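Local coordinates for microtubule-associated protein 1A/1B, light chain 3 (PDB 3W1Y) that probably acts in autophagy as a ubiquitin-like protein of the ATG8 family that becomes coupled to membrane phosphatidylethanolamine, at residues 74-79 and 110-115; 36-41 and 68-73. All coordinates share one frame; numbering follows the deposited sequence.

Contact 1 (74-79 and 110-115); sequences ETATVM and ACLGDI
Leu112 reaches across to Ala76 with both backbone and side chain. Its N donates to Ala76 O (3.0 Å), and from the same residue an isobutyl group runs alongside the facing loop. CB lies near Ala76 O, CG draws closer to that oxygen at 3.5 Å, and the two methyls then part: CD1 rests on Ala76 CB at 3.8 Å, while CD2 lies beside Thr77 O and Val78 N. With CG anti to the carbonyl carbon (chi1 -56°), the branch drops into the interior, where Ile34 and Ile36 of strand 33-40 receive it. Alanine suits the opposing place because its single methyl lets this buried leucine lie close to the loop.

Two further backbone bonds flank the central one. Val78 N donates to Ala110 O (2.8 Å), and Gly113 N donates to Glu74 O (2.9 Å). Gly113 fits here because Glu74 CB stands only 3.9 Å from its CA, where a side chain would collide. At the other end Val78 CG2 packs on Ala110 CB at 4.0 Å and tightly on Ile115 CD1 at 3.3 Å, the valine and isoleucine crossing at about a right angle.

Thr77 and Cys111, bridged through their backbones, are both at N-cap positions. Threonine suits the first: its OG1 caps a backbone N just past Met79, and Glu80 OE2 returns a bond to Thr77 N, completing a capping box. Three N-H groups at the two helix starts are thus satisfied by loop carbonyls, while Ala76, Val78, Leu112 and Ile115 supply the apolar packing.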
ATOM      1  N   GLU A  74      -1.722  17.087  -8.376  1.00 29.20           N
ATOM      2  CA  GLU A  74      -2.795  17.255  -7.392  1.00 30.11           C
ATOM      3  C   GLU A  74      -3.905  16.213  -7.583  1.00 31.16           C
ATOM      4  O   GLU A  74      -4.604  15.855  -6.624  1.00 31.37           O
ATOM      5  CB  GLU A  74      -3.379  18.679  -7.440  1.00 30.70           C
ATOM      6  CG  GLU A  74      -3.894  19.143  -8.831  1.00 31.43           C
ATOM      7  CD  GLU A  74      -4.417  20.591  -8.851  1.00 34.02           C
ATOM      8  OE1 GLU A  74      -4.219  21.358  -7.865  1.00 36.74           O
ATOM      9  OE2 GLU A  74      -5.013  20.983  -9.884  1.00 40.40           O
ATOM     10  N   THR A  75      -4.039  15.728  -8.821  1.00 31.76           N
ATOM     11  CA  THR A  75      -5.000  14.675  -9.175  1.00 33.45           C
ATOM     12  C   THR A  75      -4.508  13.211  -8.933  1.00 32.93           C
ATOM     13  O   THR A  75      -5.326  12.277  -8.956  1.00 34.16           O
ATOM     14  CB  THR A  75      -5.474  14.819 -10.640  1.00 34.17           C
ATOM     15  OG1 THR A  75      -4.326  14.873 -11.492  1.00 36.84           O
ATOM     16  CG2 THR A  75      -6.297  16.104 -10.833  1.00 34.18           C
ATOM     17  N   ALA A  76      -3.202  13.014  -8.720  1.00 30.75           N
ATOM     18  CA  ALA A  76      -2.681  11.712  -8.295  1.00 29.81           C
ATOM     19  C   ALA A  76      -3.374  11.238  -7.019  1.00 28.48           C
ATOM     20  O   ALA A  76      -3.718  12.030  -6.167  1.00 27.01           O
ATOM     21  CB  ALA A  76      -1.145  11.782  -8.067  1.00 29.47           C
ATOM     22  N   THR A  77      -3.583   9.940  -6.889  1.00 29.03           N
ATOM     23  CA  THR A  77      -4.135   9.383  -5.642  1.00 28.74           C
ATOM     24  C   THR A  77      -3.049   9.022  -4.626  1.00 28.21           C
ATOM     25  O   THR A  77      -1.869   8.948  -4.974  1.00 26.92           O
ATOM     26  CB  THR A  77      -4.917   8.137  -5.915  1.00 29.04           C
ATOM     27  OG1 THR A  77      -4.057   7.217  -6.575  1.00 28.75           O
ATOM     28  CG2 THR A  77      -6.113   8.450  -6.811  1.00 32.38           C
ATOM     29  N   VAL A  78      -3.473   8.782  -3.375  1.00 28.92           N
ATOM     30  CA  VAL A  78      -2.605   8.236  -2.340  1.00 28.64           C
ATOM     31  C   VAL A  78      -1.900   6.962  -2.816  1.00 29.84           C
ATOM     32  O   VAL A  78      -0.707   6.797  -2.603  1.00 29.88           O
ATOM     33  CB  VAL A  78      -3.366   8.010  -1.009  1.00 29.09           C
ATOM     34  CG1 VAL A  78      -2.570   7.167  -0.057  1.00 27.17           C
ATOM     35  CG2 VAL A  78      -3.678   9.330  -0.341  1.00 28.36           C
ATOM     36  N   MET A  79      -2.632   6.071  -3.478  1.00 31.09           N
ATOM     37  CA  MET A  79      -2.039   4.843  -3.987  1.00 31.94           C
ATOM     38  C   MET A  79      -0.873   5.108  -4.955  1.00 31.38           C
ATOM     39  O   MET A  79       0.160   4.433  -4.899  1.00 30.60           O
ATOM     40  CB  MET A  79      -3.139   3.953  -4.631  1.00 33.37           C
ATOM     41  CG  MET A  79      -2.617   2.639  -5.230  1.00 36.40           C
ATOM     42  SD  MET A  79      -1.939   1.552  -3.927  1.00 45.79           S
ATOM     43  CE  MET A  79      -3.473   0.799  -3.392  1.00 44.97           C
ATOM     44  N   ALA A 110      -7.921   8.697  -2.143  1.00 34.61           N
ATOM     45  CA  ALA A 110      -7.894  10.143  -1.919  1.00 34.22           C
ATOM     46  C   ALA A 110      -6.892  10.819  -2.870  1.00 33.80           C
ATOM     47  O   ALA A 110      -5.865  10.235  -3.204  1.00 33.62           O
ATOM     48  CB  ALA A 110      -7.563  10.453  -0.457  1.00 33.57           C
ATOM     49  N   CYS A 111      -7.211  12.029  -3.323  1.00 33.90           N
ATOM     50  CA  CYS A 111      -6.294  12.831  -4.114  1.00 34.65           C
ATOM     51  C   CYS A 111      -5.339  13.616  -3.230  1.00 32.67           C
ATOM     52  O   CYS A 111      -5.754  14.225  -2.247  1.00 32.29           O
ATOM     53  CB  CYS A 111      -7.089  13.822  -4.963  1.00 35.59           C
ATOM     54  SG  CYS A 111      -7.939  12.954  -6.255  1.00 44.88           S
ATOM     55  N   LEU A 112      -4.076  13.641  -3.632  1.00 31.73           N
ATOM     56  CA  LEU A 112      -3.029  14.444  -2.979  1.00 30.87           C
ATOM     57  C   LEU A 112      -3.422  15.912  -2.824  1.00 30.42           C
ATOM     58  O   LEU A 112      -3.166  16.509  -1.779  1.00 30.37           O
ATOM     59  CB  LEU A 112      -1.706  14.343  -3.753  1.00 30.24           C
ATOM     60  CG  LEU A 112      -1.200  12.917  -3.943  1.00 33.31           C
ATOM     61  CD1 LEU A 112       0.180  12.823  -4.622  1.00 32.97           C
ATOM     62  CD2 LEU A 112      -1.195  12.189  -2.597  1.00 33.50           C
ATOM     63  N   GLY A 113      -4.029  16.496  -3.859  1.00 30.09           N
ATOM     64  CA  GLY A 113      -4.497  17.890  -3.792  1.00 30.14           C
ATOM     65  C   GLY A 113      -5.533  18.131  -2.707  1.00 30.59           C
ATOM     66  O   GLY A 113      -5.528  19.169  -2.060  1.00 30.68           O
ATOM     67  N   ASP A 114      -6.421  17.166  -2.471  1.00 31.46           N
ATOM     68  CA  ASP A 114      -7.396  17.322  -1.386  1.00 31.87           C
ATOM     69  C   ASP A 114      -6.714  17.210  -0.031  1.00 31.38           C
ATOM     70  O   ASP A 114      -7.044  17.940   0.888  1.00 32.05           O
ATOM     71  CB  ASP A 114      -8.559  16.330  -1.518  1.00 32.59           C
ATOM     72  CG  ASP A 114      -9.464  16.647  -2.717  1.00 35.47           C
ATOM     73  OD1 ASP A 114      -9.754  17.846  -2.961  1.00 37.24           O
ATOM     74  OD2 ASP A 114      -9.897  15.696  -3.405  1.00 38.37           O
ATOM     75  N   ILE A 115      -5.743  16.314   0.086  1.00 30.11           N
ATOM     76  CA  ILE A 115      -5.018  16.143   1.356  1.00 30.19           C
ATOM     77  C   ILE A 115      -4.162  17.374   1.622  1.00 29.92           C
ATOM     78  O   ILE A 115      -4.093  17.875   2.749  1.00 30.09           O
ATOM     79  CB  ILE A 115      -4.142  14.859   1.315  1.00 29.91           C
ATOM     80  CG1 ILE A 115      -5.051  13.626   1.107  1.00 30.51           C
ATOM     81  CG2 ILE A 115      -3.266  14.739   2.563  1.00 28.85           C
ATOM     82  CD1 ILE A 115      -4.299  12.359   0.812  1.00 30.27           C
TER

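Contact 2 (36-41 and 68-73); sequences ILCEPT and NKFLLP
The antiparallel pairing of strands 33-40 and 68-73 sets an inner strand of the ubiquitin-like sheet against an outermost one. Ile36 and Phe70 form a hydrogen-bonded pair, each N donating to the other's O at 2.9 Å. Cys38 and Asn68 repeat the pattern, with the shorter bond from Cys38 N to Asn68 O (2.7 Å, 167° at the hydrogen). Between them lies the non-hydrogen-bonded pair Leu37 and Lys69.

Ile36, Cys38, Asn68 and Phe70 share one face. Cys38 SG, held beside its backbone N by a chi1 of -39°, leans obliquely toward the Phe70 ring, 3.8 Å from CE1, a sulfur-aromatic contact for which a small, polarisable thiol is well suited. Ile36 CB sits 4.2 Å from Phe70 CB, and Ile36 CD1 goes on to meet Leu72 CD1 at 4.1 Å, the two side chains crossing at about a right angle. Helix 78-88 covers this face: Phe81 meets the Phe70 ring edge-to-face, and Arg88 makes a cation-pi contact with it.

On the other face Leu37 CD2 nestles against the aliphatic Lys69 chain, 3.5 Å from CG. That extended chain carries its NZ onward to a salt bridge with Glu22, so lysine serves the sheet with its methylenes and helix 16-29 with its charge. A mixed sheet with a helix packed across one face is typical of the beta-grasp fold, and the two N-terminal helices, 9-13 and 16-29, are the addition characteristic of the ATG8 family.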
ATOM      1  N   ILE A  36       5.952  17.080  -1.514  1.00 23.11           N
ATOM      2  CA  ILE A  36       5.790  16.115  -0.468  1.00 22.88           C
ATOM      3  C   ILE A  36       7.159  15.798   0.138  1.00 23.44           C
ATOM      4  O   ILE A  36       8.132  15.549  -0.577  1.00 22.17           O
ATOM      5  CB  ILE A  36       5.142  14.825  -1.020  1.00 23.08           C
ATOM      6  CG1 ILE A  36       3.817  15.148  -1.712  1.00 22.27           C
ATOM      7  CG2 ILE A  36       4.968  13.744   0.090  1.00 23.33           C
ATOM      8  CD1 ILE A  36       3.234  13.973  -2.532  1.00 22.04           C
ATOM      9  N   LEU A  37       7.226  15.835   1.467  1.00 23.65           N
ATOM     10  CA  LEU A  37       8.450  15.491   2.171  1.00 24.15           C
ATOM     11  C   LEU A  37       8.150  14.243   2.996  1.00 25.04           C
ATOM     12  O   LEU A  37       7.293  14.302   3.870  1.00 24.28           O
ATOM     13  CB  LEU A  37       8.880  16.692   3.045  1.00 24.58           C
ATOM     14  CG  LEU A  37      10.256  16.743   3.729  1.00 22.82           C
ATOM     15  CD1 LEU A  37      10.372  15.622   4.756  1.00 20.57           C
ATOM     16  CD2 LEU A  37      11.366  16.673   2.718  1.00 19.85           C
ATOM     17  N   CYS A  38       8.783  13.103   2.671  1.00 26.33           N
ATOM     18  CA  CYS A  38       8.590  11.850   3.443  1.00 28.43           C
ATOM     19  C   CYS A  38       9.783  11.489   4.263  1.00 28.33           C
ATOM     20  O   CYS A  38      10.898  11.527   3.763  1.00 29.01           O
ATOM     21  CB  CYS A  38       8.284  10.619   2.572  1.00 28.86           C
ATOM     22  SG  CYS A  38       7.257  10.973   1.284  1.00 36.48           S
ATOM     23  N   GLU A  39       9.525  11.133   5.517  1.00 28.88           N
ATOM     24  CA  GLU A  39      10.536  10.654   6.432  1.00 30.35           C
ATOM     25  C   GLU A  39      10.027   9.391   7.109  1.00 31.33           C
ATOM     26  O   GLU A  39       8.818   9.230   7.279  1.00 29.94           O
ATOM     27  CB  GLU A  39      10.863  11.689   7.510  1.00 30.58           C
ATOM     28  CG  GLU A  39      11.521  12.948   6.969  1.00 31.12           C
ATOM     29  CD  GLU A  39      11.900  13.921   8.078  1.00 31.13           C
ATOM     30  OE1 GLU A  39      11.550  13.720   9.254  1.00 34.16           O
ATOM     31  OE2 GLU A  39      12.543  14.913   7.775  1.00 33.38           O
ATOM     32  N   PRO A  40      10.954   8.512   7.521  1.00 32.61           N
ATOM     33  CA  PRO A  40      10.551   7.301   8.241  1.00 34.89           C
ATOM     34  C   PRO A  40       9.772   7.627   9.527  1.00 37.22           C
ATOM     35  O   PRO A  40      10.006   8.653  10.168  1.00 36.56           O
ATOM     36  CB  PRO A  40      11.869   6.594   8.566  1.00 34.54           C
ATOM     37  CG  PRO A  40      12.906   7.250   7.739  1.00 35.53           C
ATOM     38  CD  PRO A  40      12.414   8.634   7.371  1.00 32.89           C
ATOM     39  N   THR A  41       8.815   6.777   9.872  1.00 40.45           N
ATOM     40  CA  THR A  41       8.104   6.939  11.137  1.00 45.48           C
ATOM     41  C   THR A  41       9.150   6.937  12.275  1.00 48.38           C
ATOM     42  O   THR A  41       8.983   7.639  13.284  1.00 50.45           O
ATOM     43  CB  THR A  41       7.022   5.832  11.330  1.00 45.92           C
ATOM     44  OG1 THR A  41       5.906   6.076  10.461  1.00 47.24           O
ATOM     45  CG2 THR A  41       6.521   5.838  12.728  1.00 49.09           C
ATOM     46  N   ASN A  68      12.849  11.452   1.553  1.00 32.70           N
ATOM     47  CA  ASN A  68      12.511  11.494   0.143  1.00 32.10           C
ATOM     48  C   ASN A  68      11.467  12.590  -0.124  1.00 31.50           C
ATOM     49  O   ASN A  68      10.481  12.719   0.606  1.00 31.31           O
ATOM     50  CB  ASN A  68      11.975  10.134  -0.297  1.00 32.93           C
ATOM     51  CG  ASN A  68      13.032   9.047  -0.251  1.00 34.49           C
ATOM     52  OD1 ASN A  68      13.889   8.973  -1.127  1.00 38.97           O
ATOM     53  ND2 ASN A  68      12.967   8.193   0.756  1.00 33.51           N
ATOM     54  N   LYS A  69      11.724  13.388  -1.154  1.00 30.61           N
ATOM     55  CA  LYS A  69      10.826  14.419  -1.613  1.00 30.34           C
ATOM     56  C   LYS A  69      10.197  13.992  -2.918  1.00 29.74           C
ATOM     57  O   LYS A  69      10.823  13.315  -3.731  1.00 29.45           O
ATOM     58  CB  LYS A  69      11.585  15.697  -1.901  1.00 31.34           C
ATOM     59  CG  LYS A  69      12.226  16.346  -0.700  1.00 32.76           C
ATOM     60  CD  LYS A  69      13.215  17.349  -1.238  1.00 36.69           C
ATOM     61  CE  LYS A  69      13.684  18.248  -0.164  1.00 40.20           C
ATOM     62  NZ  LYS A  69      14.834  19.047  -0.652  1.00 42.43           N
ATOM     63  N   PHE A  70       8.955  14.400  -3.125  1.00 29.14           N
ATOM     64  CA  PHE A  70       8.238  14.098  -4.358  1.00 28.46           C
ATOM     65  C   PHE A  70       7.552  15.376  -4.779  1.00 28.04           C
ATOM     66  O   PHE A  70       7.300  16.224  -3.965  1.00 27.27           O
ATOM     67  CB  PHE A  70       7.191  12.980  -4.124  1.00 27.95           C
ATOM     68  CG  PHE A  70       7.790  11.650  -3.761  1.00 27.87           C
ATOM     69  CD1 PHE A  70       8.197  11.379  -2.462  1.00 27.01           C
ATOM     70  CD2 PHE A  70       7.982  10.669  -4.729  1.00 28.27           C
ATOM     71  CE1 PHE A  70       8.787  10.142  -2.128  1.00 26.09           C
ATOM     72  CE2 PHE A  70       8.563   9.439  -4.393  1.00 26.13           C
ATOM     73  CZ  PHE A  70       8.956   9.186  -3.083  1.00 25.65           C
ATOM     74  N   LEU A  71       7.251  15.485  -6.068  1.00 28.71           N
ATOM     75  CA  LEU A  71       6.425  16.545  -6.603  1.00 28.61           C
ATOM     76  C   LEU A  71       5.378  15.883  -7.496  1.00 28.37           C
ATOM     77  O   LEU A  71       5.656  15.499  -8.628  1.00 29.14           O
ATOM     78  CB  LEU A  71       7.305  17.534  -7.369  1.00 29.28           C
ATOM     79  CG  LEU A  71       6.659  18.819  -7.872  1.00 30.76           C
ATOM     80  CD1 LEU A  71       6.011  19.614  -6.728  1.00 28.92           C
ATOM     81  CD2 LEU A  71       7.701  19.690  -8.645  1.00 29.88           C
ATOM     82  N   LEU A  72       4.173  15.695  -6.979  1.00 27.79           N
ATOM     83  CA  LEU A  72       3.219  14.849  -7.689  1.00 27.59           C
ATOM     84  C   LEU A  72       1.970  15.612  -8.079  1.00 27.44           C
ATOM     85  O   LEU A  72       1.609  16.595  -7.408  1.00 27.32           O
ATOM     86  CB  LEU A  72       2.881  13.611  -6.855  1.00 27.86           C
ATOM     87  CG  LEU A  72       4.032  12.624  -6.576  1.00 29.76           C
ATOM     88  CD1 LEU A  72       3.549  11.432  -5.751  1.00 30.89           C
ATOM     89  CD2 LEU A  72       4.714  12.128  -7.900  1.00 30.38           C
ATOM     90  N   PRO A  73       1.292  15.173  -9.158  1.00 28.02           N
ATOM     91  CA  PRO A  73       0.060  15.887  -9.567  1.00 28.51           C
ATOM     92  C   PRO A  73      -1.005  15.964  -8.451  1.00 28.74           C
ATOM     93  O   PRO A  73      -1.161  15.005  -7.661  1.00 28.23           O
ATOM     94  CB  PRO A  73      -0.446  15.071 -10.786  1.00 29.34           C
ATOM     95  CG  PRO A  73       0.769  14.321 -11.324  1.00 29.57           C
ATOM     96  CD  PRO A  73       1.596  14.017 -10.042  1.00 28.35           C
TER

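Overall arrangement
Contact 2 lies near the centre of the chain and contact 1 toward the periphery, their centres about 13 Å apart, yet both are partly buried. They follow in series: strand 68-73 of contact 2 runs directly into the segment 74-79, a turn leading into helix 78-88, and that helix, starting in contact 1, covers one face of contact 2. Leu112 CD1 joins them, packing on Leu72 CB at 3.6 Å. Contact 2 is regular strand pairing with side chains on both faces of the sheet, whereas contact 1 is a single bridge between two helix starts. Both touch a second subunit, contact 1 through Thr75, Thr77 and Met79, contact 2 at Pro73.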